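Local coordinates for carbohydrate binding module family 33 and 10 domain protein (Teredinibacter turnerae, PDB 6RW7) that is an AA10 lytic polysaccharide monooxygenase, represented here by its catalytic domain, and probably acts on cellulose by copper-dependent oxidative cleavage, at residues 96-101 and 168-173; 113-118 and 141-146. One frame throughout, in Å; residues are numbered along the deposited sequence.

After strand 3-6, two helices and two short strands, the chain reaches strand 96-101, then strand 111-118, and only afterwards the partners of each. Interaction 2 closes the shorter loop, bringing 141-146 back against 113-118 over 22 intervening residues. Interaction 1 closes the longer one, 66 residues between 96-101 and 168-173, and this loop contains interaction 2 whole, so the two nest and do not cross. They belong to different sheets of one sandwich: interaction 1 to the sheet of strands 3-6, 96-101, 165-172 and 157-160, interaction 2 to the sheet holding 111-118, 142-145 and 178-187. The disulfide Cys142-Cys170 joins them, with Phe98 packed on Phe116 and Val168 on Leu114.

Interaction 1 of 2, residues 96-101 and 168-173; sequences QTFVWD and VTCNVP. With CU (copper (II) ion), chain C.
Gln96 and Cys170 hold each other through a pair of backbone hydrogen bonds, Gln96 N to Cys170 O and Cys170 N to Gln96 O, each 2.9 Å long and close to straight. Two residues along, Phe98 and Val168 repeat the exchange: Phe98 N reaches Val168 O at 2.8 Å, and Val168 N returns to Phe98 O. Thr97 and Thr169 lie between them as the non-hydrogen-bonded pair. On their face of the sheet the two hydroxyls approach each other, Thr97 OG1 to Thr169 OG1 at 3.4 Å, a weak bond. The same torsion in both threonines (chi1 -57°) keeps OG1 beside the backbone N and CG2 anti to it, which turns the two hydroxyls toward one another.

This is an antiparallel pairing in one sheet of the immunoglobulin-like beta-sandwich of AA10 enzymes. Strand 3-6 runs along the other edge of 96-101. Past the paired residues, Asp101 OD2 binds a copper(II) ion at 2.5 Å, a site completed by Glu5, His165 and a water; it is distinct from the copper(I) site of His1 and His107.

The face carrying Gln96, Phe98, Val168 and Cys170 turns into the sandwich. There the Phe98 ring leans toward strand 168-172, its CE1 lying 3.9 Å from Cys170 CB. Cys170 SG, tied to Cys142 in a disulfide, makes an oblique sulfur-aromatic contact, 5.0 Å from the centroid of the Phe98 ring. Val172 CG2 comes to the edge of that same ring near its plane, and also meets the aliphatic part of Gln96, with CG 3.7 Å away. The Gln96 chain bends at chi2 (-60°), and its amide NE2 bonds to Ser93 O. Farther into the sandwich, Phe116 meets the Phe98 ring with the two planes about 45° apart.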
loop_
_atom_site.group_PDB
_atom_site.type_symbol
_atom_site.label_atom_id
_atom_site.label_comp_id
_atom_site.label_asym_id
_atom_site.label_seq_id
_atom_site.Cartn_x
_atom_site.Cartn_y
_atom_site.Cartn_z
ATOM N N GLN A 96 -15.206 3.710 -2.424
ATOM C CA GLN A 96 -14.288 4.315 -1.426
ATOM C C GLN A 96 -13.231 5.112 -2.189
ATOM O O GLN A 96 -12.841 4.688 -3.287
ATOM C CB GLN A 96 -13.629 3.268 -0.520
ATOM C CG GLN A 96 -14.590 2.393 0.300
ATOM C CD GLN A 96 -15.479 3.154 1.258
ATOM O OE1 GLN A 96 -15.113 4.229 1.718
ATOM N NE2 GLN A 96 -16.661 2.612 1.552
ATOM N N THR A 97 -12.753 6.199 -1.597
ATOM C CA THR A 97 -11.632 6.998 -2.140
ATOM C C THR A 97 -10.346 6.598 -1.422
ATOM O O THR A 97 -10.295 6.645 -0.175
ATOM C CB THR A 97 -11.901 8.502 -2.083
ATOM O OG1 THR A 97 -13.105 8.703 -2.817
ATOM C CG2 THR A 97 -10.789 9.304 -2.720
ATOM N N PHE A 98 -9.325 6.241 -2.190
ATOM C CA PHE A 98 -7.965 5.971 -1.668
ATOM C C PHE A 98 -7.098 7.189 -1.960
ATOM O O PHE A 98 -7.141 7.686 -3.078
ATOM C CB PHE A 98 -7.360 4.727 -2.316
ATOM C CG PHE A 98 -8.033 3.450 -1.904
ATOM C CD1 PHE A 98 -9.190 3.019 -2.536
ATOM C CD2 PHE A 98 -7.534 2.701 -0.854
ATOM C CE1 PHE A 98 -9.839 1.871 -2.105
ATOM C CE2 PHE A 98 -8.161 1.532 -0.461
ATOM C CZ PHE A 98 -9.326 1.137 -1.065
ATOM N N VAL A 99 -6.356 7.656 -0.978
ATOM C CA VAL A 99 -5.532 8.881 -1.103
ATOM C C VAL A 99 -4.070 8.458 -1.057
ATOM O O VAL A 99 -3.589 7.987 0.024
ATOM C CB VAL A 99 -5.865 9.880 0.009
ATOM C CG1 VAL A 99 -5.014 11.126 -0.149
ATOM C CG2 VAL A 99 -7.351 10.235 0.044
ATOM N N TRP A 100 -3.385 8.613 -2.178
ATOM C CA TRP A 100 -1.909 8.482 -2.208
ATOM C C TRP A 100 -1.326 9.836 -1.834
ATOM O O TRP A 100 -1.638 10.835 -2.516
ATOM C CB TRP A 100 -1.413 8.053 -3.574
ATOM C CG TRP A 100 -1.564 6.594 -3.863
ATOM C CD1 TRP A 100 -2.675 5.908 -4.263
ATOM C CD2 TRP A 100 -0.530 5.624 -3.725
ATOM N NE1 TRP A 100 -2.383 4.580 -4.415
ATOM C CE2 TRP A 100 -1.066 4.382 -4.121
ATOM C CE3 TRP A 100 0.810 5.694 -3.349
ATOM C CZ2 TRP A 100 -0.299 3.217 -4.126
ATOM C CZ3 TRP A 100 1.565 4.537 -3.351
ATOM C CH2 TRP A 100 1.007 3.315 -3.715
ATOM N N ASP A 101 -0.440 9.867 -0.847
ATOM C CA ASP A 101 0.402 11.050 -0.599
ATOM C C ASP A 101 1.649 10.915 -1.454
ATOM O O ASP A 101 2.373 9.919 -1.298
ATOM C CB ASP A 101 0.828 11.211 0.859
ATOM C CG ASP A 101 1.699 12.449 0.992
ATOM O OD1 ASP A 101 2.883 12.360 0.704
ATOM O OD2 ASP A 101 1.166 13.503 1.268
ATOM N N VAL A 168 -8.060 8.318 -5.785
ATOM C CA VAL A 168 -8.632 7.319 -6.718
ATOM C C VAL A 168 -9.908 6.793 -6.089
ATOM O O VAL A 168 -9.832 6.330 -4.944
ATOM C CB VAL A 168 -7.722 6.108 -6.964
ATOM C CG1 VAL A 168 -8.197 5.312 -8.167
ATOM C CG2 VAL A 168 -6.261 6.418 -7.045
ATOM N N THR A 169 -10.993 6.723 -6.848
ATOM C CA THR A 169 -12.263 6.138 -6.368
ATOM C C THR A 169 -12.373 4.710 -6.891
ATOM O O THR A 169 -12.174 4.494 -8.101
ATOM C CB THR A 169 -13.422 7.056 -6.754
ATOM O OG1 THR A 169 -13.124 8.323 -6.171
ATOM C CG2 THR A 169 -14.748 6.538 -6.251
ATOM N N CYS A 170 -12.670 3.767 -6.002
ATOM C CA CYS A 170 -12.671 2.324 -6.309
ATOM C C CYS A 170 -13.953 1.716 -5.753
ATOM O O CYS A 170 -14.446 2.197 -4.726
ATOM C CB CYS A 170 -11.482 1.612 -5.673
ATOM S SG CYS A 170 -9.844 2.075 -6.307
ATOM N N ASN A 171 -14.410 0.636 -6.374
ATOM C CA ASN A 171 -15.480 -0.225 -5.822
ATOM C C ASN A 171 -14.810 -1.339 -5.012
ATOM O O ASN A 171 -14.316 -2.305 -5.610
ATOM C CB ASN A 171 -16.344 -0.792 -6.950
ATOM C CG ASN A 171 -17.485 -1.641 -6.448
ATOM O OD1 ASN A 171 -17.960 -1.462 -5.327
ATOM N ND2 ASN A 171 -17.912 -2.585 -7.269
ATOM N N VAL A 172 -14.807 -1.215 -3.691
ATOM C CA VAL A 172 -14.177 -2.212 -2.798
ATOM C C VAL A 172 -15.101 -3.411 -2.687
ATOM O O VAL A 172 -16.277 -3.246 -2.390
ATOM C CB VAL A 172 -13.859 -1.583 -1.436
ATOM C CG1 VAL A 172 -13.235 -2.600 -0.503
ATOM C CG2 VAL A 172 -12.925 -0.386 -1.587
ATOM N N PRO A 173 -14.591 -4.635 -2.943
ATOM C CA PRO A 173 -15.404 -5.844 -2.820
ATOM C C PRO A 173 -15.940 -6.054 -1.405
ATOM O O PRO A 173 -15.318 -5.626 -0.430
ATOM C CB PRO A 173 -14.430 -6.976 -3.181
ATOM C CG PRO A 173 -13.378 -6.317 -4.037
ATOM C CD PRO A 173 -13.244 -4.930 -3.456
HETATM CU CU CU C . -0.804 14.203 2.627
HETATM O O HOH W 1 -0.230 16.231 2.049
#

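Interaction 2 of 2, residues 113-118 and 141-146; sequences ELVFYI and FCDESI
Leu114 and Glu144 satisfy each other's backbone: Leu114 N gives its hydrogen to Glu144 O at 2.9 Å, and Glu144 N gives one back to Leu114 O in a nearly straight bond. Phe116 N finds Cys142 O at 2.8 Å, a short but more bent bond. Phe116 O then takes two donors, both weakly, Phe141 N at a bent 130° and Cys142 N at 3.4 Å.

On the face of Glu113, Val115 and Asp143, two carboxylates converge with their planes 81° apart. Glu113 OE1 and Asp143 OD1 stand 4.0 Å apart with no direct bond between them; a water lies between the two carboxylates and donates to each of these oxygens. Lys59 forms salt bridges with Glu113 OE1 and Asp143 OD2, and Arg194 with Glu113 OE2, so the like charges are probably well compensated. The carboxylate of Glu144, on the other face, bonds through OE1 to Asn154.

Phe141 turns its ring back over the opposite strand, CG lying between the backbone N and the carbonyl carbon (chi1 72°). Phe116 CB sits over one face of that ring, 3.9 Å from its centroid, a CH-pi contact, while Tyr117 C and Ile118 N meet the edge. Ile118 CB packs on CE2 of the Phe141 ring at 3.8 Å. A serine in place of Phe141 would probably leave Phe116 CB and Ile118 without their aromatic cover and open a gap at this end of the strand pair.

Cys142 CB rests against Phe116 CD1, and Cys142 SG adds an oblique sulfur-aromatic contact with the Phe116 ring before joining Cys170 across to the other sheet. With Phe141 and Cys142 both facing Phe116, the pairing ends in a classic beta bulge, set in a disulfide-braced sheet of the AA10 beta-sandwich.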
loop_
_atom_site.group_PDB
_atom_site.type_symbol
_atom_site.label_atom_id
_atom_site.label_comp_id
_atom_site.label_asym_id
_atom_site.label_seq_id
_atom_site.Cartn_x
_atom_site.Cartn_y
_atom_site.Cartn_z
ATOM N N GLU A 113 -0.903 4.813 -13.735
ATOM C CA GLU A 113 -1.991 3.952 -13.232
ATOM C C GLU A 113 -1.911 3.756 -11.725
ATOM O O GLU A 113 -0.851 3.887 -11.109
ATOM C CB GLU A 113 -2.025 2.614 -13.964
ATOM C CG GLU A 113 -0.737 1.840 -13.813
ATOM C CD GLU A 113 -0.697 0.454 -14.430
ATOM O OE1 GLU A 113 -1.511 0.174 -15.325
ATOM O OE2 GLU A 113 0.112 -0.366 -13.972
ATOM N N LEU A 114 -3.072 3.462 -11.180
ATOM C CA LEU A 114 -3.258 3.148 -9.751
ATOM C C LEU A 114 -3.958 1.791 -9.728
ATOM O O LEU A 114 -5.038 1.664 -10.331
ATOM C CB LEU A 114 -4.139 4.215 -9.093
ATOM C CG LEU A 114 -3.603 5.640 -8.918
ATOM C CD1 LEU A 114 -2.368 5.677 -8.067
ATOM C CD2 LEU A 114 -3.436 6.395 -10.229
ATOM N N VAL A 115 -3.343 0.800 -9.106
ATOM C CA VAL A 115 -3.816 -0.607 -9.136
ATOM C C VAL A 115 -4.008 -1.069 -7.700
ATOM O O VAL A 115 -3.166 -0.757 -6.869
ATOM C CB VAL A 115 -2.802 -1.490 -9.894
ATOM C CG1 VAL A 115 -3.337 -2.877 -10.141
ATOM C CG2 VAL A 115 -2.390 -0.857 -11.217
ATOM N N PHE A 116 -5.076 -1.821 -7.435
ATOM C CA PHE A 116 -5.399 -2.280 -6.070
ATOM C C PHE A 116 -5.847 -3.731 -6.113
ATOM O O PHE A 116 -6.747 -4.069 -6.903
ATOM C CB PHE A 116 -6.539 -1.471 -5.468
ATOM C CG PHE A 116 -6.307 0.009 -5.331
ATOM C CD1 PHE A 116 -6.418 0.856 -6.425
ATOM C CD2 PHE A 116 -5.955 0.548 -4.110
ATOM C CE1 PHE A 116 -6.242 2.223 -6.267
ATOM C CE2 PHE A 116 -5.752 1.905 -3.969
ATOM C CZ PHE A 116 -5.888 2.738 -5.044
ATOM N N TYR A 117 -5.276 -4.517 -5.212
ATOM C CA TYR A 117 -5.648 -5.921 -4.970
ATOM C C TYR A 117 -6.135 -6.048 -3.537
ATOM O O TYR A 117 -5.676 -5.296 -2.683
ATOM C CB TYR A 117 -4.441 -6.829 -5.158
ATOM C CG TYR A 117 -3.883 -6.930 -6.550
ATOM C CD1 TYR A 117 -3.041 -5.957 -7.068
ATOM C CD2 TYR A 117 -4.135 -8.053 -7.326
ATOM C CE1 TYR A 117 -2.535 -6.085 -8.349
ATOM C CE2 TYR A 117 -3.578 -8.216 -8.579
ATOM C CZ TYR A 117 -2.755 -7.233 -9.088
ATOM O OH TYR A 117 -2.230 -7.346 -10.360
ATOM N N ILE A 118 -7.000 -7.028 -3.282
ATOM C CA ILE A 118 -7.447 -7.324 -1.899
ATOM C C ILE A 118 -7.248 -8.808 -1.646
ATOM O O ILE A 118 -7.250 -9.605 -2.608
ATOM C CB ILE A 118 -8.901 -6.847 -1.675
ATOM C CG1 ILE A 118 -9.258 -6.820 -0.187
ATOM C CG2 ILE A 118 -9.896 -7.636 -2.510
ATOM C CD1 ILE A 118 -10.486 -6.019 0.100
ATOM N N PHE A 141 -8.994 -5.463 -7.988
ATOM C CA PHE A 141 -10.406 -5.024 -7.869
ATOM C C PHE A 141 -10.561 -3.594 -8.382
ATOM O O PHE A 141 -11.682 -3.178 -8.650
ATOM C CB PHE A 141 -10.897 -5.155 -6.432
ATOM C CG PHE A 141 -10.338 -4.162 -5.446
ATOM C CD1 PHE A 141 -10.899 -2.909 -5.295
ATOM C CD2 PHE A 141 -9.266 -4.496 -4.641
ATOM C CE1 PHE A 141 -10.402 -2.011 -4.363
ATOM C CE2 PHE A 141 -8.786 -3.623 -3.681
ATOM C CZ PHE A 141 -9.333 -2.368 -3.569
ATOM N N CYS A 142 -9.465 -2.845 -8.513
ATOM C CA CYS A 142 -9.507 -1.458 -9.002
ATOM C C CYS A 142 -8.234 -1.241 -9.809
ATOM O O CYS A 142 -7.164 -1.596 -9.323
ATOM C CB CYS A 142 -9.626 -0.510 -7.818
ATOM S SG CYS A 142 -9.832 1.236 -8.256
ATOM N N ASP A 143 -8.367 -0.775 -11.038
ATOM C CA ASP A 143 -7.213 -0.589 -11.949
ATOM C C ASP A 143 -7.595 0.589 -12.828
ATOM O O ASP A 143 -8.447 0.416 -13.713
ATOM C CB ASP A 143 -6.894 -1.874 -12.713
ATOM C CG ASP A 143 -5.717 -1.746 -13.666
ATOM O OD1 ASP A 143 -5.128 -0.671 -13.753
ATOM O OD2 ASP A 143 -5.450 -2.699 -14.341
ATOM N N GLU A 144 -7.092 1.765 -12.478
ATOM C CA GLU A 144 -7.496 3.027 -13.115
ATOM C C GLU A 144 -6.254 3.632 -13.740
ATOM O O GLU A 144 -5.301 3.942 -12.990
ATOM C CB GLU A 144 -8.171 3.938 -12.105
ATOM C CG GLU A 144 -9.465 3.355 -11.575
ATOM C CD GLU A 144 -10.598 3.178 -12.574
ATOM O OE1 GLU A 144 -10.504 3.680 -13.724
ATOM O OE2 GLU A 144 -11.571 2.475 -12.221
ATOM N N SER A 145 -6.318 3.887 -15.041
ATOM C CA SER A 145 -5.199 4.506 -15.777
ATOM C C SER A 145 -5.619 5.843 -16.392
ATOM O O SER A 145 -6.825 6.116 -16.605
ATOM C CB SER A 145 -4.653 3.552 -16.798
ATOM O OG SER A 145 -5.585 3.317 -17.832
ATOM N N ILE A 146 -4.623 6.685 -16.604
ATOM C CA ILE A 146 -4.755 7.992 -17.290
ATOM C C ILE A 146 -3.749 8.014 -18.433
ATOM O O ILE A 146 -2.740 7.315 -18.384
ATOM C CB ILE A 146 -4.532 9.184 -16.335
ATOM C CG1 ILE A 146 -3.176 9.117 -15.634
ATOM C CG2 ILE A 146 -5.687 9.314 -15.354
ATOM C CD1 ILE A 146 -2.857 10.393 -14.899
HETATM O O HOH W 2 -4.223 0.414 -15.857
#